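Long-range contact in cytochrome c (Shewanella violacea, PDB 6A3L), which binds heme c covalently and probably serves in electron transfer as a cytochrome c': residues Val87-Ala99 with Leu107-Cys119. Sequence-based numbering, arbitrary orientation.
Sequences VSLQDNAAALLLA and LLKQSFMKVAKSC. With HEC (heme c), chain C.
Leu96 and Val115 interlock across the contact through their first torsions. With chi1 of Leu96 at -177°, CG lies beside its own carbonyl carbon, and CD1 reaches in to 3.6 Å from Phe112 N, among Leu108, Ser111, Phe112 and Val115. Val115 has CG1 trans to its backbone N, which leaves CG2 beside that N and directed into the other helix, 3.2 Å from Asn92 O. The side chain of Val115 enters the hole formed by Leu89, Asn92, Ala93 and Leu96, so each side chain is a knob in the other's hole, and the two cross at about a right angle. Branched, apolar residues suit such holes, while small Ser111 and Ala99 are consistent with the close approach of the segment axes, 8.6 Å.

On the more exposed side of the contact, Asn92 ND2 makes a weak, bent hydrogen bond (N-H...O 120°) to Lys114 O, 3.0 Å away. An amide can do this and still offer a flank to the methylenes of Lys114, whose extended chain brings CE to 3.4 Å from Asn92 OD1. On the buried side, helix 6-31 supplies Met27 against Leu96, Phe24 against Val115, and a ring stack between Phe24 and Phe112.

At the heme end, Leu89 CD2 packs 3.5 Å from the heme methyl CMC, and its CD1 lies against Val115 CG1 and CB of Ser118, small enough to give Leu89 room. Cys119 SG is bonded covalently to heme CAB at 1.8 Å. Segments 87-99 and 107-119 run nearly antiparallel (161°), and their helices are neighbours in the four-helix bundle of cytochromes c', their interlocked apolar seam leading into the heme pocket.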
ATOM      1  N   VAL A  87      12.300   9.057  -5.858  1.00 45.11           N
ATOM      2  CA  VAL A  87      11.692   9.296  -7.166  1.00 47.23           C
ATOM      3  C   VAL A  87      12.192   8.272  -8.176  1.00 47.87           C
ATOM      4  O   VAL A  87      11.426   7.778  -9.018  1.00 45.82           O
ATOM      5  CB  VAL A  87      11.985  10.733  -7.645  1.00 48.35           C
ATOM      6  CG1 VAL A  87      11.428  10.951  -9.045  1.00 45.86           C
ATOM      7  CG2 VAL A  87      11.414  11.748  -6.685  1.00 45.83           C
ATOM      8  N   SER A  88      13.486   7.920  -8.092  1.00 47.47           N
ATOM      9  CA  SER A  88      14.040   6.879  -8.954  1.00 46.28           C
ATOM     10  C   SER A  88      13.395   5.527  -8.681  1.00 44.29           C
ATOM     11  O   SER A  88      13.142   4.755  -9.615  1.00 42.75           O
ATOM     12  CB  SER A  88      15.555   6.783  -8.765  1.00 46.16           C
ATOM     13  OG  SER A  88      16.226   7.696  -9.597  1.00 50.78           O
ATOM     14  N   LEU A  89      13.164   5.204  -7.404  1.00 43.87           N
ATOM     15  CA  LEU A  89      12.470   3.958  -7.100  1.00 42.91           C
ATOM     16  C   LEU A  89      11.132   3.914  -7.818  1.00 42.20           C
ATOM     17  O   LEU A  89      10.737   2.871  -8.347  1.00 44.25           O
ATOM     18  CB  LEU A  89      12.269   3.802  -5.592  1.00 45.56           C
ATOM     19  CG  LEU A  89      11.476   2.574  -5.118  1.00 44.54           C
ATOM     20  CD1 LEU A  89      12.224   1.248  -5.347  1.00 45.06           C
ATOM     21  CD2 LEU A  89      11.108   2.727  -3.680  1.00 40.72           C
ATOM     22  N   GLN A  90      10.419   5.042  -7.839  1.00 42.77           N
ATOM     23  CA  GLN A  90       9.137   5.100  -8.529  1.00 43.41           C
ATOM     24  C   GLN A  90       9.310   4.892 -10.022  1.00 44.08           C
ATOM     25  O   GLN A  90       8.630   4.055 -10.626  1.00 42.90           O
ATOM     26  CB  GLN A  90       8.455   6.431  -8.225  1.00 42.18           C
ATOM     27  CG  GLN A  90       8.122   6.602  -6.752  1.00 43.98           C
ATOM     28  CD  GLN A  90       7.855   8.045  -6.364  1.00 46.05           C
ATOM     29  OE1 GLN A  90       7.879   8.945  -7.204  1.00 49.07           O
ATOM     30  NE2 GLN A  90       7.575   8.267  -5.085  1.00 45.75           N
ATOM     31  N   ASP A  91      10.252   5.616 -10.631  1.00 44.52           N
ATOM     32  CA  ASP A  91      10.477   5.456 -12.066  1.00 44.74           C
ATOM     33  C   ASP A  91      10.872   4.022 -12.402  1.00 44.17           C
ATOM     34  O   ASP A  91      10.346   3.436 -13.358  1.00 46.34           O
ATOM     35  CB  ASP A  91      11.541   6.448 -12.559  1.00 47.46           C
ATOM     36  CG  ASP A  91      11.040   7.899 -12.563  1.00 50.33           C
ATOM     37  OD1 ASP A  91       9.851   8.128 -12.238  1.00 49.62           O
ATOM     38  OD2 ASP A  91      11.818   8.805 -12.926  1.00 50.71           O
ATOM     39  N   ASN A  92      11.784   3.434 -11.617  1.00 41.04           N
ATOM     40  CA  ASN A  92      12.165   2.041 -11.840  1.00 40.85           C
ATOM     41  C   ASN A  92      10.995   1.084 -11.608  1.00 41.67           C
ATOM     42  O   ASN A  92      10.876   0.071 -12.304  1.00 40.90           O
ATOM     43  CB  ASN A  92      13.327   1.661 -10.932  1.00 43.22           C
ATOM     44  CG  ASN A  92      14.585   2.414 -11.270  1.00 41.42           C
ATOM     45  OD1 ASN A  92      14.624   3.174 -12.235  1.00 38.73           O
ATOM     46  ND2 ASN A  92      15.629   2.194 -10.487  1.00 43.72           N
ATOM     47  N   ALA A  93      10.161   1.342 -10.586  1.00 40.48           N
ATOM     48  CA  ALA A  93       8.970   0.512 -10.403  1.00 40.39           C
ATOM     49  C   ALA A  93       8.011   0.663 -11.575  1.00 39.26           C
ATOM     50  O   ALA A  93       7.461  -0.330 -12.067  1.00 41.57           O
ATOM     51  CB  ALA A  93       8.254   0.872  -9.095  1.00 42.31           C
ATOM     52  N   ALA A  94       7.827   1.894 -12.063  1.00 39.87           N
ATOM     53  CA  ALA A  94       6.943   2.104 -13.208  1.00 42.50           C
ATOM     54  C   ALA A  94       7.474   1.393 -14.440  1.00 44.73           C
ATOM     55  O   ALA A  94       6.696   0.886 -15.259  1.00 46.06           O
ATOM     56  CB  ALA A  94       6.773   3.598 -13.488  1.00 44.48           C
ATOM     57  N   ALA A  95       8.798   1.374 -14.605  1.00 42.78           N
ATOM     58  CA  ALA A  95       9.389   0.641 -15.716  1.00 44.09           C
ATOM     59  C   ALA A  95       9.144  -0.855 -15.580  1.00 44.63           C
ATOM     60  O   ALA A  95       8.847  -1.534 -16.571  1.00 48.60           O
ATOM     61  CB  ALA A  95      10.894   0.942 -15.795  1.00 41.17           C
ATOM     62  N   LEU A  96       9.277  -1.390 -14.360  1.00 42.38           N
ATOM     63  CA  LEU A  96       9.030  -2.816 -14.132  1.00 46.31           C
ATOM     64  C   LEU A  96       7.605  -3.205 -14.506  1.00 47.68           C
ATOM     65  O   LEU A  96       7.367  -4.291 -15.061  1.00 45.47           O
ATOM     66  CB  LEU A  96       9.287  -3.174 -12.660  1.00 47.42           C
ATOM     67  CG  LEU A  96       9.131  -4.656 -12.278  1.00 43.54           C
ATOM     68  CD1 LEU A  96      10.031  -5.506 -13.177  1.00 45.03           C
ATOM     69  CD2 LEU A  96       9.504  -4.892 -10.822  1.00 36.35           C
ATOM     70  N   LEU A  97       6.640  -2.343 -14.164  1.00 46.23           N
ATOM     71  CA  LEU A  97       5.240  -2.605 -14.481  1.00 44.82           C
ATOM     72  C   LEU A  97       5.016  -2.653 -15.984  1.00 45.93           C
ATOM     73  O   LEU A  97       4.178  -3.424 -16.474  1.00 46.11           O
ATOM     74  CB  LEU A  97       4.358  -1.528 -13.842  1.00 41.70           C
ATOM     75  CG  LEU A  97       2.848  -1.598 -14.126  1.00 43.81           C
ATOM     76  CD1 LEU A  97       2.287  -2.977 -13.862  1.00 40.77           C
ATOM     77  CD2 LEU A  97       2.123  -0.558 -13.299  1.00 42.21           C
ATOM     78  N   LEU A  98       5.734  -1.807 -16.727  1.00 45.76           N
ATOM     79  CA  LEU A  98       5.610  -1.814 -18.180  1.00 48.68           C
ATOM     80  C   LEU A  98       6.216  -3.085 -18.762  1.00 47.88           C
ATOM     81  O   LEU A  98       5.650  -3.693 -19.674  1.00 48.45           O
ATOM     82  CB  LEU A  98       6.290  -0.576 -18.770  1.00 47.95           C
ATOM     83  CG  LEU A  98       5.627   0.048 -20.011  1.00 52.54           C
ATOM     84  CD1 LEU A  98       6.386   1.294 -20.467  1.00 50.58           C
ATOM     85  CD2 LEU A  98       5.423  -0.928 -21.175  1.00 51.77           C
ATOM     86  N   ALA A  99       7.358  -3.507 -18.220  1.00 49.35           N
ATOM     87  CA  ALA A  99       7.993  -4.738 -18.663  1.00 47.29           C
ATOM     88  C   ALA A  99       7.088  -5.940 -18.431  1.00 50.20           C
ATOM     89  O   ALA A  99       7.014  -6.841 -19.274  1.00 51.54           O
ATOM     90  CB  ALA A  99       9.315  -4.920 -17.926  1.00 48.58           C
ATOM     91  N   LEU A 107      14.186  -9.130 -20.266  1.00 47.91           N
ATOM     92  CA  LEU A 107      13.744  -7.769 -20.028  1.00 50.25           C
ATOM     93  C   LEU A 107      13.140  -7.708 -18.613  1.00 52.89           C
ATOM     94  O   LEU A 107      13.330  -6.719 -17.905  1.00 51.72           O
ATOM     95  CB  LEU A 107      12.706  -7.348 -21.068  1.00 52.92           C
ATOM     96  CG  LEU A 107      12.421  -5.848 -21.172  1.00 55.67           C
ATOM     97  CD1 LEU A 107      12.281  -5.428 -22.628  1.00 55.87           C
ATOM     98  CD2 LEU A 107      11.174  -5.482 -20.382  1.00 55.26           C
ATOM     99  N   LEU A 108      12.418  -8.757 -18.198  1.00 51.04           N
ATOM    100  CA  LEU A 108      11.837  -8.780 -16.861  1.00 52.12           C
ATOM    101  C   LEU A 108      12.915  -8.838 -15.794  1.00 49.29           C
ATOM    102  O   LEU A 108      12.880  -8.078 -14.821  1.00 51.75           O
ATOM    103  CB  LEU A 108      10.832  -9.920 -16.709  1.00 49.39           C
ATOM    104  CG  LEU A 108       9.412  -9.459 -17.044  1.00 50.98           C
ATOM    105  CD1 LEU A 108       9.034  -8.387 -16.056  1.00 47.94           C
ATOM    106  CD2 LEU A 108       9.236  -8.900 -18.464  1.00 52.87           C
ATOM    107  N   LYS A 109      13.894  -9.712 -15.973  1.00 50.52           N
ATOM    108  CA  LYS A 109      14.940  -9.846 -14.973  1.00 52.78           C
ATOM    109  C   LYS A 109      15.709  -8.544 -14.789  1.00 51.64           C
ATOM    110  O   LYS A 109      15.930  -8.106 -13.654  1.00 49.62           O
ATOM    111  CB  LYS A 109      15.887 -10.986 -15.366  1.00 50.74           C
ATOM    112  CG  LYS A 109      15.191 -12.341 -15.394  1.00 55.77           C
ATOM    113  CD  LYS A 109      16.143 -13.498 -15.657  1.00 60.06           C
ATOM    114  CE  LYS A 109      15.415 -14.835 -15.481  1.00 59.64           C
ATOM    115  NZ  LYS A 109      16.203 -16.005 -15.959  1.00 66.64           N
ATOM    116  N   GLN A 110      16.111  -7.896 -15.885  1.00 52.66           N
ATOM    117  CA  GLN A 110      16.939  -6.701 -15.726  1.00 54.39           C
ATOM    118  C   GLN A 110      16.126  -5.530 -15.173  1.00 52.80           C
ATOM    119  O   GLN A 110      16.608  -4.791 -14.307  1.00 53.89           O
ATOM    120  CB  GLN A 110      17.654  -6.365 -17.041  1.00 55.76           C
ATOM    121  CG  GLN A 110      16.979  -5.374 -17.970  1.00 58.91           C
ATOM    122  CD  GLN A 110      17.778  -5.160 -19.249  1.00 60.23           C
ATOM    123  OE1 GLN A 110      18.616  -5.989 -19.621  1.00 65.56           O
ATOM    124  NE2 GLN A 110      17.527  -4.043 -19.924  1.00 60.60           N
ATOM    125  N   SER A 111      14.888  -5.347 -15.636  1.00 52.06           N
ATOM    126  CA  SER A 111      14.093  -4.258 -15.087  1.00 51.99           C
ATOM    127  C   SER A 111      13.764  -4.500 -13.615  1.00 48.66           C
ATOM    128  O   SER A 111      13.683  -3.547 -12.826  1.00 48.27           O
ATOM    129  CB  SER A 111      12.828  -4.077 -15.913  1.00 52.98           C
ATOM    130  OG  SER A 111      12.206  -2.848 -15.582  1.00 53.02           O
ATOM    131  N   PHE A 112      13.610  -5.767 -13.227  1.00 45.39           N
ATOM    132  CA  PHE A 112      13.484  -6.123 -11.820  1.00 46.48           C
ATOM    133  C   PHE A 112      14.710  -5.702 -11.027  1.00 47.13           C
ATOM    134  O   PHE A 112      14.591  -5.183  -9.908  1.00 48.80           O
ATOM    135  CB  PHE A 112      13.283  -7.630 -11.700  1.00 46.54           C
ATOM    136  CG  PHE A 112      13.289  -8.141 -10.288  1.00 47.36           C
ATOM    137  CD1 PHE A 112      12.105  -8.270  -9.578  1.00 45.96           C
ATOM    138  CD2 PHE A 112      14.476  -8.524  -9.673  1.00 48.50           C
ATOM    139  CE1 PHE A 112      12.107  -8.754  -8.281  1.00 44.65           C
ATOM    140  CE2 PHE A 112      14.482  -9.010  -8.374  1.00 45.84           C
ATOM    141  CZ  PHE A 112      13.292  -9.133  -7.685  1.00 49.02           C
ATOM    142  N   MET A 113      15.901  -5.932 -11.586  1.00 51.35           N
ATOM    143  CA  MET A 113      17.155  -5.681 -10.881  1.00 48.07           C
ATOM    144  C   MET A 113      17.422  -4.195 -10.719  1.00 46.12           C
ATOM    145  O   MET A 113      18.022  -3.768  -9.724  1.00 46.65           O
ATOM    146  CB  MET A 113      18.313  -6.324 -11.651  1.00 50.28           C
ATOM    147  CG  MET A 113      18.378  -7.838 -11.573  1.00 51.01           C
ATOM    148  SD  MET A 113      18.806  -8.482  -9.944  1.00 62.95           S
ATOM    149  CE  MET A 113      17.741  -9.927  -9.875  1.00 55.77           C
ATOM    150  N   LYS A 114      17.028  -3.397 -11.704  1.00 46.02           N
ATOM    151  CA  LYS A 114      17.140  -1.955 -11.554  1.00 45.64           C
ATOM    152  C   LYS A 114      16.314  -1.465 -10.363  1.00 48.63           C
ATOM    153  O   LYS A 114      16.681  -0.471  -9.726  1.00 49.35           O
ATOM    154  CB  LYS A 114      16.705  -1.268 -12.855  1.00 44.63           C
ATOM    155  CG  LYS A 114      16.927   0.236 -12.901  1.00 44.26           C
ATOM    156  CD  LYS A 114      16.897   0.749 -14.335  1.00 46.89           C
ATOM    157  CE  LYS A 114      17.132   2.254 -14.408  1.00 47.06           C
ATOM    158  NZ  LYS A 114      17.205   2.747 -15.823  1.00 44.42           N
ATOM    159  N   VAL A 115      15.187  -2.128 -10.059  1.00 43.16           N
ATOM    160  CA  VAL A 115      14.449  -1.799  -8.844  1.00 45.21           C
ATOM    161  C   VAL A 115      15.196  -2.312  -7.622  1.00 45.89           C
ATOM    162  O   VAL A 115      15.338  -1.609  -6.614  1.00 46.63           O
ATOM    163  CB  VAL A 115      13.012  -2.362  -8.887  1.00 40.92           C
ATOM    164  CG1 VAL A 115      12.302  -2.058  -7.576  1.00 41.84           C
ATOM    165  CG2 VAL A 115      12.232  -1.811 -10.063  1.00 40.35           C
ATOM    166  N   ALA A 116      15.646  -3.566  -7.675  1.00 46.81           N
ATOM    167  CA  ALA A 116      16.365  -4.124  -6.536  1.00 47.74           C
ATOM    168  C   ALA A 116      17.557  -3.244  -6.189  1.00 48.46           C
ATOM    169  O   ALA A 116      17.897  -3.071  -5.011  1.00 49.04           O
ATOM    170  CB  ALA A 116      16.808  -5.562  -6.829  1.00 47.58           C
ATOM    171  N   LYS A 117      18.196  -2.672  -7.212  1.00 48.10           N
ATOM    172  CA  LYS A 117      19.324  -1.780  -6.983  1.00 47.74           C
ATOM    173  C   LYS A 117      18.879  -0.535  -6.220  1.00 45.95           C
ATOM    174  O   LYS A 117      19.606  -0.056  -5.348  1.00 45.90           O
ATOM    175  CB  LYS A 117      19.965  -1.424  -8.342  1.00 42.30           C
ATOM    176  CG  LYS A 117      21.174  -0.497  -8.307  1.00 46.12           C
ATOM    177  CD  LYS A 117      22.012  -0.608  -9.607  1.00 48.84           C
ATOM    178  CE  LYS A 117      22.208   0.745 -10.328  1.00 49.78           C
ATOM    179  NZ  LYS A 117      23.270   1.621  -9.724  1.00 51.25           N
ATOM    180  N   SER A 118      17.656  -0.052  -6.464  1.00 48.68           N
ATOM    181  CA  SER A 118      17.127   1.068  -5.678  1.00 46.93           C
ATOM    182  C   SER A 118      16.978   0.700  -4.214  1.00 47.61           C
ATOM    183  O   SER A 118      17.399   1.452  -3.326  1.00 48.18           O
ATOM    184  CB  SER A 118      15.779   1.530  -6.229  1.00 43.79           C
ATOM    185  OG  SER A 118      15.929   2.586  -7.162  1.00 47.20           O
ATOM    186  N   CYS A 119      16.384  -0.466  -3.944  1.00 50.32           N
ATOM    187  CA  CYS A 119      16.195  -0.919  -2.569  1.00 50.07           C
ATOM    188  C   CYS A 119      17.525  -0.953  -1.823  1.00 49.80           C
ATOM    189  O   CYS A 119      17.667  -0.357  -0.749  1.00 50.03           O
ATOM    190  CB  CYS A 119      15.528  -2.307  -2.542  1.00 49.76           C
ATOM    191  SG  CYS A 119      14.022  -2.512  -3.525  1.00 49.82           S
TER
HETATM  192 FE   HEC C 201      13.340   0.465   2.124  1.00 48.79          FE
HETATM  193  CHA HEC C 201      12.809   0.292   5.553  1.00 43.05           C
HETATM  194  CHB HEC C 201      12.046  -2.670   1.761  1.00 44.14           C
HETATM  195  CHC HEC C 201      13.201   0.862  -1.338  1.00 47.49           C
HETATM  196  CHD HEC C 201      14.465   3.640   2.466  1.00 41.81           C
HETATM  197  NA  HEC C 201      12.564  -0.902   3.419  1.00 44.83           N
HETATM  198  C1A HEC C 201      12.471  -0.796   4.792  1.00 41.71           C
HETATM  199  C2A HEC C 201      11.971  -2.048   5.280  1.00 41.42           C
HETATM  200  C3A HEC C 201      11.752  -2.864   4.244  1.00 42.27           C
HETATM  201  C4A HEC C 201      12.119  -2.160   3.043  1.00 43.05           C
HETATM  202  CMA HEC C 201      11.215  -4.317   4.311  1.00 42.99           C
HETATM  203  CAA HEC C 201      11.702  -2.361   6.756  1.00 35.62           C
HETATM  204  CBA HEC C 201      10.318  -1.757   7.052  1.00 40.66           C
HETATM  205  CGA HEC C 201       9.872  -2.277   8.393  1.00 39.73           C
HETATM  206  O1A HEC C 201       9.290  -3.386   8.391  1.00 41.41           O
HETATM  207  O2A HEC C 201      10.107  -1.619   9.440  1.00 38.30           O
HETATM  208  NB  HEC C 201      12.674  -0.676   0.475  1.00 46.69           N
HETATM  209  C1B HEC C 201      12.279  -1.996   0.582  1.00 44.73           C
HETATM  210  C2B HEC C 201      12.157  -2.541  -0.753  1.00 43.63           C
HETATM  211  C3B HEC C 201      12.493  -1.580  -1.636  1.00 43.24           C
HETATM  212  C4B HEC C 201      12.812  -0.382  -0.871  1.00 46.21           C
HETATM  213  CMB HEC C 201      11.736  -4.006  -1.023  1.00 44.20           C
HETATM  214  CAB HEC C 201      12.498  -1.679  -3.187  1.00 45.11           C
HETATM  215  CBB HEC C 201      11.558  -2.389  -3.835  1.00 42.88           C
HETATM  216  NC  HEC C 201      13.720   1.973   0.825  1.00 41.72           N
HETATM  217  C1C HEC C 201      13.666   1.918  -0.560  1.00 46.21           C
HETATM  218  C2C HEC C 201      14.183   3.176  -1.069  1.00 44.42           C
HETATM  219  C3C HEC C 201      14.565   3.943  -0.031  1.00 42.71           C
HETATM  220  C4C HEC C 201      14.256   3.199   1.180  1.00 43.01           C
HETATM  221  CMC HEC C 201      14.310   3.493  -2.576  1.00 48.11           C
HETATM  222  CAC HEC C 201      15.176   5.374  -0.052  1.00 42.98           C
HETATM  223  CBC HEC C 201      14.822   6.281  -0.973  1.00 41.23           C
HETATM  224  ND  HEC C 201      13.571   1.717   3.725  1.00 43.27           N
HETATM  225  C1D HEC C 201      14.080   3.000   3.621  1.00 42.87           C
HETATM  226  C2D HEC C 201      14.151   3.559   4.944  1.00 44.94           C
HETATM  227  C3D HEC C 201      13.697   2.639   5.811  1.00 44.75           C
HETATM  228  C4D HEC C 201      13.329   1.460   5.057  1.00 43.02           C
HETATM  229  CMD HEC C 201      14.673   4.980   5.265  1.00 45.23           C
HETATM  230  CAD HEC C 201      13.571   2.801   7.345  1.00 48.22           C
HETATM  231  CBD HEC C 201      12.113   3.026   7.772  1.00 46.59           C
HETATM  232  CGD HEC C 201      12.039   3.163   9.277  1.00 45.38           C
HETATM  233  O1D HEC C 201      12.301   2.169   9.994  1.00 45.90           O
HETATM  234  O2D HEC C 201      11.730   4.268   9.774  1.00 48.00           O